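Side-chain contacts in telomerase reverse transcriptase (Candida tropicalis MYA-3404, PDB 6ZD1), which probably lengthens chromosome ends by copying a template within the telomerase RNA into DNA repeats: residues Y255-K260 / G451-F456; A584-L589 / M646-V651; Q591-N596 / E654-K659. All blocks are in the same frame, centred on the assembly; numbering follows the deposited sequence.

Contact 1 of 3, residues Y255-K260 / G451-F456; sequences YSFNNK and GQYDLF
F257 and Y453 meet through their aromatic rings, and the pair carries nearly all of the contact. The leading edge of F257, its CE2–CZ bond, runs up against the CD1–CE1 side of Y453, and F257 CE2 lies 3.4 Å from Y453 CD1. The neighbouring carbons follow closely, with F257 CZ 3.6 Å from Y453 CE1. Seen from F257, Y453 CD1 sits at the ring edge, in the plane; seen from Y453, F257 CE2 arrives obliquely. The ring planes are turned 57° against each other with centroids 5.2 Å apart, so the pair is neither a parallel stack nor a T-shape.

The two side chains reach this meeting from different kinds of backbone. F257 stands in the short helix 254-258, and its CG, trans to the backbone N (chi1 178°), carries the ring out from the helix toward the other segment. Y453, whose CB points toward the helix, lies in the loop linking strands 443-446 and 454-458, which form an antiparallel hairpin within the mixed sheet of the reverse transcriptase region. The hairpin is secured just beyond the pair by backbone hydrogen bonds of D454 with V446 and F456 with C444. F257 also rests on L445 of the partner strand and on Q252, while Y453 leans on K447.

No hydrogen bond spans the two segments, and both rings are only partly exposed. The helix is therefore joined to the hairpin loop largely by van der Waals contact between the two rings, an apolar attachment near the surface.

Contact 2 of 3, residues A584-L589 / M646-V651; sequences ALFSNL and MKFLHV
F648 faces F586 across two neighbouring helices that run in the same general direction; F586 CA and F648 CA are 6.6 Å apart. A little earlier in helix 642-664, M646, present as selenomethionine, turns from this interface to W697 of helix 692-699.

The CB of F648 lies over one face of the F586 ring, and the two rings form an offset stack, centroids 4.8 Å apart and planes inclined by 24°. In return F586 CD1 sits 4.1 Å above the plane of the F648 ring, over its centre. Further out, F648 CD1 packs on F586 CB at 3.5 Å, and F648 CE1 comes within 3.3 Å of the backbone atom F586 O. At the far end of the ring F648 CZ touches L589 CB, 4.1 Å away, one helical turn beyond F586. With CG trans to the backbone N (chi1 170°), the F648 ring is carried toward F586 O and L589 CB.

L649, next in sequence, packs on another side of the helix, against F624, I694 and W697, while V651 leans on H125. L589 in turn continues onto A626 and I627 of helix 609-637. Two phenylalanines stacked between neighbouring helices, with further helices behind both, are the pattern of a helical-bundle core, consistent with the C-terminal extension that forms the thumb of telomerase reverse transcriptases.

Contact 3 of 3, residues Q591-N596 / E654-K659; sequences QFYCSN and ETTIEK
A buried hydroxyl pair, Y593 with T656, beside a sulfur–methyl touch between C594 and T655, joins helices 582-596 and 642-664, its centre about 11 Å from the centre of the chain. Y593 OH and T656 OG1 are hydrogen-bonded at 2.6 Å, and either could be the donor. T656 OG1 approaches the tyrosine at its ring edge, near the plane, which also brings it to 3.1 Å from Y593 CE2. The same OG1 is also hydrogen-bonded to I652 O, one turn back, so that intrahelical bond helps fix its direction.

This helix-to-helix packing is consistent with the thumb formed by the C-terminal extension of telomerase reverse transcriptases; helix 609-637 covers Y593 through I619, L620 and T623. Alongside, C594 SG lies 4.0 Å from T655 CG2. The threonine presents this methyl because its own hydroxyl is turned back to V651 O (chi1 -52°).

Where helix 582-596 ends, N596 folds back over the F592 ring. Its ND2 donates to F592 O at 2.7 Å (N-H...O angle 154°), while N596 N reaches the same oxygen from the opposite face of the carbonyl plane. K659 NZ, beyond the hydroxyl pair, bonds to L597 O and forms a salt bridge with E122.

In the fold
From the N terminus, the chain first reaches contact 1, where the short helix 254-258 is met by the loop of hairpin 443-446/454-458; this closes a loop of 190 intervening residues, much of it helix, within the reverse transcriptase region. That loop is complete before contacts 2 and 3 open. These two cross: 584-589 and 591-596 follow each other on helix 582-596, and their partners 646-651 and 654-659 follow in the same order on helix 642-664, beyond helix 609-637. Their centres lie about 11 Å apart, so they join one helix pair at successive levels. Contact 1 is remote, its centre about 45 Å from that of contact 2, and the two lie on opposite sides of the chain's centre.

Contact 1 of 3, residues Y255-K260 / G451-F456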
loop_
_atom_site.group_PDB
_atom_site.type_symbol
_atom_site.label_atom_id
_atom_site.label_comp_id
_atom_site.label_asym_id
_atom_site.label_seq_id
_atom_site.Cartn_x
_atom_site.Cartn_y
_atom_site.Cartn_z
ATOM N N TYR A 255 24.923 12.979 -7.840
ATOM C CA TYR A 255 25.563 14.264 -7.570
ATOM C C TYR A 255 24.654 15.167 -6.745
ATOM O O TYR A 255 25.090 15.775 -5.761
ATOM C CB TYR A 255 25.939 14.945 -8.888
ATOM C CG TYR A 255 26.684 16.252 -8.722
ATOM C CD1 TYR A 255 26.579 17.258 -9.675
ATOM C CD2 TYR A 255 27.506 16.476 -7.622
ATOM C CE1 TYR A 255 27.261 18.453 -9.532
ATOM C CE2 TYR A 255 28.191 17.666 -7.471
ATOM C CZ TYR A 255 28.066 18.651 -8.428
ATOM O OH TYR A 255 28.746 19.840 -8.283
ATOM N N SER A 256 23.381 15.264 -7.137
ATOM C CA SER A 256 22.432 16.081 -6.390
ATOM C C SER A 256 22.159 15.503 -5.009
ATOM O O SER A 256 21.910 16.256 -4.059
ATOM C CB SER A 256 21.128 16.214 -7.175
ATOM O OG SER A 256 20.165 16.959 -6.451
ATOM N N PHE A 257 22.190 14.175 -4.880
ATOM C CA PHE A 257 21.943 13.553 -3.585
ATOM C C PHE A 257 23.098 13.799 -2.621
ATOM O O PHE A 257 22.878 14.046 -1.429
ATOM C CB PHE A 257 21.700 12.057 -3.764
ATOM C CG PHE A 257 21.481 11.330 -2.475
ATOM C CD1 PHE A 257 20.268 11.417 -1.815
ATOM C CD2 PHE A 257 22.490 10.562 -1.919
ATOM C CE1 PHE A 257 20.064 10.753 -0.625
ATOM C CE2 PHE A 257 22.291 9.894 -0.732
ATOM C CZ PHE A 257 21.078 9.989 -0.083
ATOM N N ASN A 258 24.337 13.716 -3.114
ATOM C CA ASN A 258 25.491 13.982 -2.261
ATOM C C ASN A 258 25.587 15.453 -1.879
ATOM O O ASN A 258 26.037 15.775 -0.773
ATOM C CB ASN A 258 26.777 13.533 -2.958
ATOM C CG ASN A 258 26.916 12.023 -3.011
ATOM O OD1 ASN A 258 26.421 11.312 -2.136
ATOM N ND2 ASN A 258 27.595 11.525 -4.040
ATOM N N ASN A 259 25.175 16.356 -2.770
ATOM C CA ASN A 259 25.186 17.793 -2.490
ATOM C C ASN A 259 23.818 18.172 -1.939
ATOM O O ASN A 259 22.920 18.588 -2.672
ATOM C CB ASN A 259 25.527 18.590 -3.743
ATOM C CG ASN A 259 26.925 18.300 -4.264
ATOM O OD1 ASN A 259 27.422 17.177 -4.154
ATOM N ND2 ASN A 259 27.567 19.315 -4.832
ATOM N N LYS A 260 23.661 18.031 -0.621
ATOM C CA LYS A 260 22.376 18.266 0.028
ATOM C C LYS A 260 22.011 19.745 0.110
ATOM O O LYS A 260 20.873 20.062 0.478
ATOM C CB LYS A 260 22.384 17.652 1.432
ATOM C CG LYS A 260 23.009 16.261 1.493
ATOM C CD LYS A 260 22.957 15.680 2.900
ATOM C CE LYS A 260 23.920 14.511 3.050
ATOM N NZ LYS A 260 23.693 13.456 2.023
ATOM N N GLY A 451 29.696 6.673 6.528
ATOM C CA GLY A 451 28.948 7.751 5.906
ATOM C C GLY A 451 29.337 8.059 4.474
ATOM O O GLY A 451 29.779 9.173 4.173
ATOM N N GLN A 452 29.173 7.086 3.575
ATOM C CA GLN A 452 29.648 7.243 2.204
ATOM C C GLN A 452 28.581 6.958 1.149
ATOM O O GLN A 452 28.644 7.518 0.051
ATOM C CB GLN A 452 30.870 6.351 1.975
ATOM C CG GLN A 452 32.039 6.637 2.909
ATOM C CD GLN A 452 33.090 5.544 2.872
ATOM O OE1 GLN A 452 32.801 4.409 2.500
ATOM N NE2 GLN A 452 34.317 5.884 3.256
ATOM N N TYR A 453 27.602 6.103 1.457
ATOM C CA TYR A 453 26.497 5.814 0.537
ATOM C C TYR A 453 26.990 5.265 -0.810
ATOM O O TYR A 453 26.852 5.900 -1.858
ATOM C CB TYR A 453 25.631 7.060 0.324
ATOM C CG TYR A 453 24.466 7.176 1.272
ATOM C CD1 TYR A 453 24.039 8.416 1.725
ATOM C CD2 TYR A 453 23.781 6.049 1.701
ATOM C CE1 TYR A 453 22.968 8.530 2.586
ATOM C CE2 TYR A 453 22.709 6.152 2.562
ATOM C CZ TYR A 453 22.307 7.395 3.002
ATOM O OH TYR A 453 21.238 7.503 3.861
ATOM N N ASP A 454 27.628 4.094 -0.755
ATOM C CA ASP A 454 28.037 3.398 -1.972
ATOM C C ASP A 454 26.830 2.985 -2.816
ATOM O O ASP A 454 25.692 2.917 -2.339
ATOM C CB ASP A 454 28.852 2.150 -1.636
ATOM C CG ASP A 454 30.187 2.472 -1.009
ATOM O OD1 ASP A 454 30.853 3.428 -1.463
ATOM O OD2 ASP A 454 30.571 1.765 -0.053
ATOM N N LEU A 455 27.102 2.684 -4.087
ATOM C CA LEU A 455 26.097 2.232 -5.045
ATOM C C LEU A 455 26.295 0.760 -5.388
ATOM O O LEU A 455 27.425 0.311 -5.608
ATOM C CB LEU A 455 26.151 3.051 -6.335
ATOM C CG LEU A 455 25.205 4.243 -6.431
ATOM C CD1 LEU A 455 25.567 5.294 -5.395
ATOM C CD2 LEU A 455 25.237 4.822 -7.834
ATOM N N PHE A 456 25.187 0.023 -5.466
ATOM C CA PHE A 456 25.205 -1.401 -5.770
ATOM C C PHE A 456 24.224 -1.720 -6.890
ATOM O O PHE A 456 23.177 -1.082 -7.024
ATOM C CB PHE A 456 24.860 -2.241 -4.536
ATOM C CG PHE A 456 25.977 -2.344 -3.538
ATOM C CD1 PHE A 456 26.311 -1.267 -2.731
ATOM C CD2 PHE A 456 26.687 -3.523 -3.398
ATOM C CE1 PHE A 456 27.340 -1.363 -1.811
ATOM C CE2 PHE A 456 27.712 -3.628 -2.479
ATOM C CZ PHE A 456 28.039 -2.546 -1.683
#

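Contact 2 of 3, residues A584-L589 / M646-V651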
loop_
_atom_site.group_PDB
_atom_site.type_symbol
_atom_site.label_atom_id
_atom_site.label_comp_id
_atom_site.label_asym_id
_atom_site.label_seq_id
_atom_site.Cartn_x
_atom_site.Cartn_y
_atom_site.Cartn_z
ATOM N N ALA A 584 -20.235 8.787 16.887
ATOM C CA ALA A 584 -19.229 7.924 17.495
ATOM C C ALA A 584 -18.934 6.710 16.629
ATOM O O ALA A 584 -17.803 6.211 16.628
ATOM C CB ALA A 584 -19.688 7.477 18.883
ATOM N N LEU A 585 -19.924 6.243 15.865
ATOM C CA LEU A 585 -19.706 5.101 14.985
ATOM C C LEU A 585 -18.841 5.486 13.792
ATOM O O LEU A 585 -17.975 4.711 13.370
ATOM C CB LEU A 585 -21.046 4.541 14.506
ATOM C CG LEU A 585 -20.928 3.414 13.476
ATOM C CD1 LEU A 585 -20.562 2.105 14.161
ATOM C CD2 LEU A 585 -22.194 3.266 12.654
ATOM N N PHE A 586 -19.069 6.674 13.229
ATOM C CA PHE A 586 -18.322 7.070 12.043
ATOM C C PHE A 586 -16.876 7.413 12.379
ATOM O O PHE A 586 -15.973 7.116 11.589
ATOM C CB PHE A 586 -19.021 8.251 11.365
ATOM C CG PHE A 586 -20.388 7.917 10.819
ATOM C CD1 PHE A 586 -20.699 6.620 10.433
ATOM C CD2 PHE A 586 -21.360 8.901 10.689
ATOM C CE1 PHE A 586 -21.953 6.310 9.930
ATOM C CE2 PHE A 586 -22.614 8.599 10.184
ATOM C CZ PHE A 586 -22.911 7.300 9.806
ATOM N N SER A 587 -16.630 7.997 13.555
ATOM C CA SER A 587 -15.258 8.290 13.962
ATOM C C SER A 587 -14.472 7.010 14.198
ATOM O O SER A 587 -13.301 6.912 13.816
ATOM C CB SER A 587 -15.248 9.159 15.218
ATOM O OG SER A 587 -15.668 10.480 14.929
ATOM N N ASN A 588 -15.095 6.029 14.846
ATOM C CA ASN A 588 -14.429 4.752 15.065
ATOM C C ASN A 588 -14.183 4.027 13.746
ATOM O O ASN A 588 -13.093 3.485 13.524
ATOM C CB ASN A 588 -15.265 3.895 16.014
ATOM C CG ASN A 588 -14.637 2.554 16.295
ATOM O OD1 ASN A 588 -14.881 1.583 15.581
ATOM N ND2 ASN A 588 -13.823 2.489 17.341
ATOM N N LEU A 589 -15.176 4.026 12.847
ATOM C CA LEU A 589 -15.004 3.353 11.563
ATOM C C LEU A 589 -14.029 4.100 10.661
ATOM O O LEU A 589 -13.402 3.489 9.788
ATOM C CB LEU A 589 -16.352 3.185 10.861
ATOM C CG LEU A 589 -17.338 2.190 11.474
ATOM C CD1 LEU A 589 -18.617 2.149 10.663
ATOM C CD2 LEU A 589 -16.725 0.799 11.584
HETATM N N MSE A 646 -22.655 11.715 4.641
HETATM C CA MSE A 646 -21.994 12.012 3.377
HETATM C C MSE A 646 -20.617 12.607 3.606
HETATM O O MSE A 646 -19.670 12.300 2.879
HETATM C CB MSE A 646 -22.838 12.957 2.539
HETATM C CG MSE A 646 -24.040 12.279 1.917
HETATM SE SE MSE A 646 -25.124 13.513 0.878
HETATM C CE MSE A 646 -26.702 13.544 2.013
ATOM N N LYS A 647 -20.503 13.443 4.637
ATOM C CA LYS A 647 -19.185 13.917 5.039
ATOM C C LYS A 647 -18.289 12.742 5.398
ATOM O O LYS A 647 -17.110 12.716 5.030
ATOM C CB LYS A 647 -19.310 14.892 6.210
ATOM C CG LYS A 647 -19.906 16.232 5.812
ATOM C CD LYS A 647 -20.579 16.922 6.985
ATOM C CE LYS A 647 -21.320 18.164 6.523
ATOM N NZ LYS A 647 -22.237 18.687 7.569
ATOM N N PHE A 648 -18.845 11.744 6.091
ATOM C CA PHE A 648 -18.094 10.523 6.367
ATOM C C PHE A 648 -17.684 9.834 5.073
ATOM O O PHE A 648 -16.523 9.439 4.909
ATOM C CB PHE A 648 -18.923 9.584 7.248
ATOM C CG PHE A 648 -18.341 8.202 7.391
ATOM C CD1 PHE A 648 -17.328 7.952 8.305
ATOM C CD2 PHE A 648 -18.823 7.150 6.625
ATOM C CE1 PHE A 648 -16.800 6.677 8.448
ATOM C CE2 PHE A 648 -18.299 5.872 6.760
ATOM C CZ PHE A 648 -17.284 5.638 7.673
ATOM N N LEU A 649 -18.617 9.693 4.127
ATOM C CA LEU A 649 -18.250 9.108 2.839
ATOM C C LEU A 649 -17.194 9.953 2.139
ATOM O O LEU A 649 -16.207 9.420 1.619
ATOM C CB LEU A 649 -19.482 8.951 1.948
ATOM C CG LEU A 649 -20.535 7.930 2.382
ATOM C CD1 LEU A 649 -21.702 7.967 1.420
ATOM C CD2 LEU A 649 -19.950 6.531 2.459
ATOM N N HIS A 650 -17.363 11.279 2.153
ATOM C CA HIS A 650 -16.403 12.149 1.483
ATOM C C HIS A 650 -15.020 12.029 2.111
ATOM O O HIS A 650 -14.012 11.995 1.398
ATOM C CB HIS A 650 -16.883 13.598 1.509
ATOM C CG HIS A 650 -16.008 14.534 0.732
ATOM N ND1 HIS A 650 -14.862 15.092 1.257
ATOM C CD2 HIS A 650 -16.107 15.003 -0.535
ATOM C CE1 HIS A 650 -14.295 15.867 0.350
ATOM N NE2 HIS A 650 -15.030 15.830 -0.748
ATOM N N VAL A 651 -14.945 11.974 3.443
ATOM C CA VAL A 651 -13.656 11.761 4.098
ATOM C C VAL A 651 -13.074 10.401 3.717
ATOM O O VAL A 651 -11.877 10.283 3.427
ATOM C CB VAL A 651 -13.797 11.917 5.622
ATOM C CG1 VAL A 651 -12.551 11.414 6.318
ATOM C CG2 VAL A 651 -14.052 13.379 5.990
#

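Contact 3 of 3, residues Q591-N596 / E654-K659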
loop_
_atom_site.group_PDB
_atom_site.type_symbol
_atom_site.label_atom_id
_atom_site.label_comp_id
_atom_site.label_asym_id
_atom_site.label_seq_id
_atom_site.Cartn_x
_atom_site.Cartn_y
_atom_site.Cartn_z
ATOM N N GLN A 591 -11.317 5.517 11.932
ATOM C CA GLN A 591 -10.084 4.956 12.474
ATOM C C GLN A 591 -9.828 3.558 11.928
ATOM O O GLN A 591 -8.708 3.245 11.508
ATOM C CB GLN A 591 -10.147 4.923 13.998
ATOM C CG GLN A 591 -9.880 6.259 14.632
ATOM C CD GLN A 591 -8.541 6.819 14.205
ATOM O OE1 GLN A 591 -7.490 6.240 14.496
ATOM N NE2 GLN A 591 -8.568 7.939 13.491
ATOM N N PHE A 592 -10.863 2.712 11.901
ATOM C CA PHE A 592 -10.696 1.350 11.402
ATOM C C PHE A 592 -10.263 1.345 9.943
ATOM O O PHE A 592 -9.378 0.573 9.552
ATOM C CB PHE A 592 -11.998 0.567 11.577
ATOM C CG PHE A 592 -12.010 -0.760 10.868
ATOM C CD1 PHE A 592 -11.441 -1.879 11.455
ATOM C CD2 PHE A 592 -12.599 -0.892 9.619
ATOM C CE1 PHE A 592 -11.450 -3.102 10.809
ATOM C CE2 PHE A 592 -12.608 -2.112 8.967
ATOM C CZ PHE A 592 -12.034 -3.219 9.563
ATOM N N TYR A 593 -10.859 2.216 9.127
ATOM C CA TYR A 593 -10.558 2.222 7.699
ATOM C C TYR A 593 -9.107 2.606 7.445
ATOM O O TYR A 593 -8.387 1.911 6.718
ATOM C CB TYR A 593 -11.502 3.181 6.974
ATOM C CG TYR A 593 -11.414 3.113 5.469
ATOM C CD1 TYR A 593 -12.201 2.224 4.755
ATOM C CD2 TYR A 593 -10.555 3.945 4.760
ATOM C CE1 TYR A 593 -12.130 2.150 3.383
ATOM C CE2 TYR A 593 -10.479 3.878 3.376
ATOM C CZ TYR A 593 -11.271 2.977 2.695
ATOM O OH TYR A 593 -11.215 2.896 1.323
ATOM N N CYS A 594 -8.651 3.705 8.053
ATOM C CA CYS A 594 -7.264 4.120 7.865
ATOM C C CYS A 594 -6.291 3.116 8.458
ATOM O O CYS A 594 -5.179 2.959 7.945
ATOM C CB CYS A 594 -7.028 5.500 8.476
ATOM S SG CYS A 594 -7.990 6.806 7.707
ATOM N N SER A 595 -6.686 2.427 9.531
ATOM C CA SER A 595 -5.778 1.469 10.149
ATOM C C SER A 595 -5.529 0.271 9.243
ATOM O O SER A 595 -4.449 -0.327 9.295
ATOM C CB SER A 595 -6.336 1.005 11.495
ATOM O OG SER A 595 -5.475 0.055 12.103
ATOM N N ASN A 596 -6.499 -0.087 8.401
ATOM C CA ASN A 596 -6.350 -1.234 7.519
ATOM C C ASN A 596 -5.993 -0.850 6.092
ATOM O O ASN A 596 -5.713 -1.740 5.284
ATOM C CB ASN A 596 -7.639 -2.068 7.515
ATOM C CG ASN A 596 -7.925 -2.696 8.861
ATOM O OD1 ASN A 596 -7.442 -3.786 9.168
ATOM N ND2 ASN A 596 -8.706 -2.005 9.680
ATOM N N GLU A 654 -11.955 10.554 -0.022
ATOM C CA GLU A 654 -10.800 11.433 -0.184
ATOM C C GLU A 654 -9.525 10.788 0.346
ATOM O O GLU A 654 -8.462 10.899 -0.277
ATOM C CB GLU A 654 -11.050 12.764 0.528
ATOM C CG GLU A 654 -11.366 13.932 -0.393
ATOM C CD GLU A 654 -10.119 14.590 -0.958
ATOM O OE1 GLU A 654 -9.006 14.089 -0.693
ATOM O OE2 GLU A 654 -10.254 15.613 -1.664
ATOM N N THR A 655 -9.599 10.137 1.508
ATOM C CA THR A 655 -8.401 9.519 2.070
ATOM C C THR A 655 -7.877 8.413 1.162
ATOM O O THR A 655 -6.664 8.295 0.950
ATOM C CB THR A 655 -8.688 8.975 3.468
ATOM O OG1 THR A 655 -9.276 10.004 4.274
ATOM C CG2 THR A 655 -7.396 8.514 4.122
ATOM N N THR A 656 -8.778 7.604 0.601
ATOM C CA THR A 656 -8.351 6.518 -0.272
ATOM C C THR A 656 -7.673 7.063 -1.522
ATOM O O THR A 656 -6.575 6.628 -1.886
ATOM C CB THR A 656 -9.555 5.652 -0.649
ATOM O OG1 THR A 656 -10.178 5.146 0.540
ATOM C CG2 THR A 656 -9.128 4.485 -1.535
ATOM N N ILE A 657 -8.293 8.051 -2.170
ATOM C CA ILE A 657 -7.717 8.600 -3.392
ATOM C C ILE A 657 -6.391 9.283 -3.091
ATOM O O ILE A 657 -5.415 9.125 -3.833
ATOM C CB ILE A 657 -8.712 9.557 -4.073
ATOM C CG1 ILE A 657 -9.976 8.802 -4.492
ATOM C CG2 ILE A 657 -8.079 10.194 -5.294
ATOM C CD1 ILE A 657 -9.715 7.694 -5.489
ATOM N N GLU A 658 -6.325 10.021 -1.979
ATOM C CA GLU A 658 -5.099 10.727 -1.621
ATOM C C GLU A 658 -3.967 9.751 -1.331
ATOM O O GLU A 658 -2.849 9.915 -1.836
ATOM C CB GLU A 658 -5.361 11.624 -0.408
ATOM C CG GLU A 658 -4.512 12.887 -0.316
ATOM C CD GLU A 658 -3.203 12.673 0.425
ATOM O OE1 GLU A 658 -2.388 13.620 0.482
ATOM O OE2 GLU A 658 -2.990 11.562 0.953
ATOM N N LYS A 659 -4.242 8.705 -0.548
ATOM C CA LYS A 659 -3.186 7.753 -0.229
ATOM C C LYS A 659 -2.775 6.941 -1.453
ATOM O O LYS A 659 -1.602 6.580 -1.585
ATOM C CB LYS A 659 -3.628 6.832 0.910
ATOM C CG LYS A 659 -2.491 6.048 1.543
ATOM C CD LYS A 659 -2.896 5.444 2.878
ATOM C CE LYS A 659 -1.728 4.701 3.507
ATOM N NZ LYS A 659 -2.033 4.219 4.883
#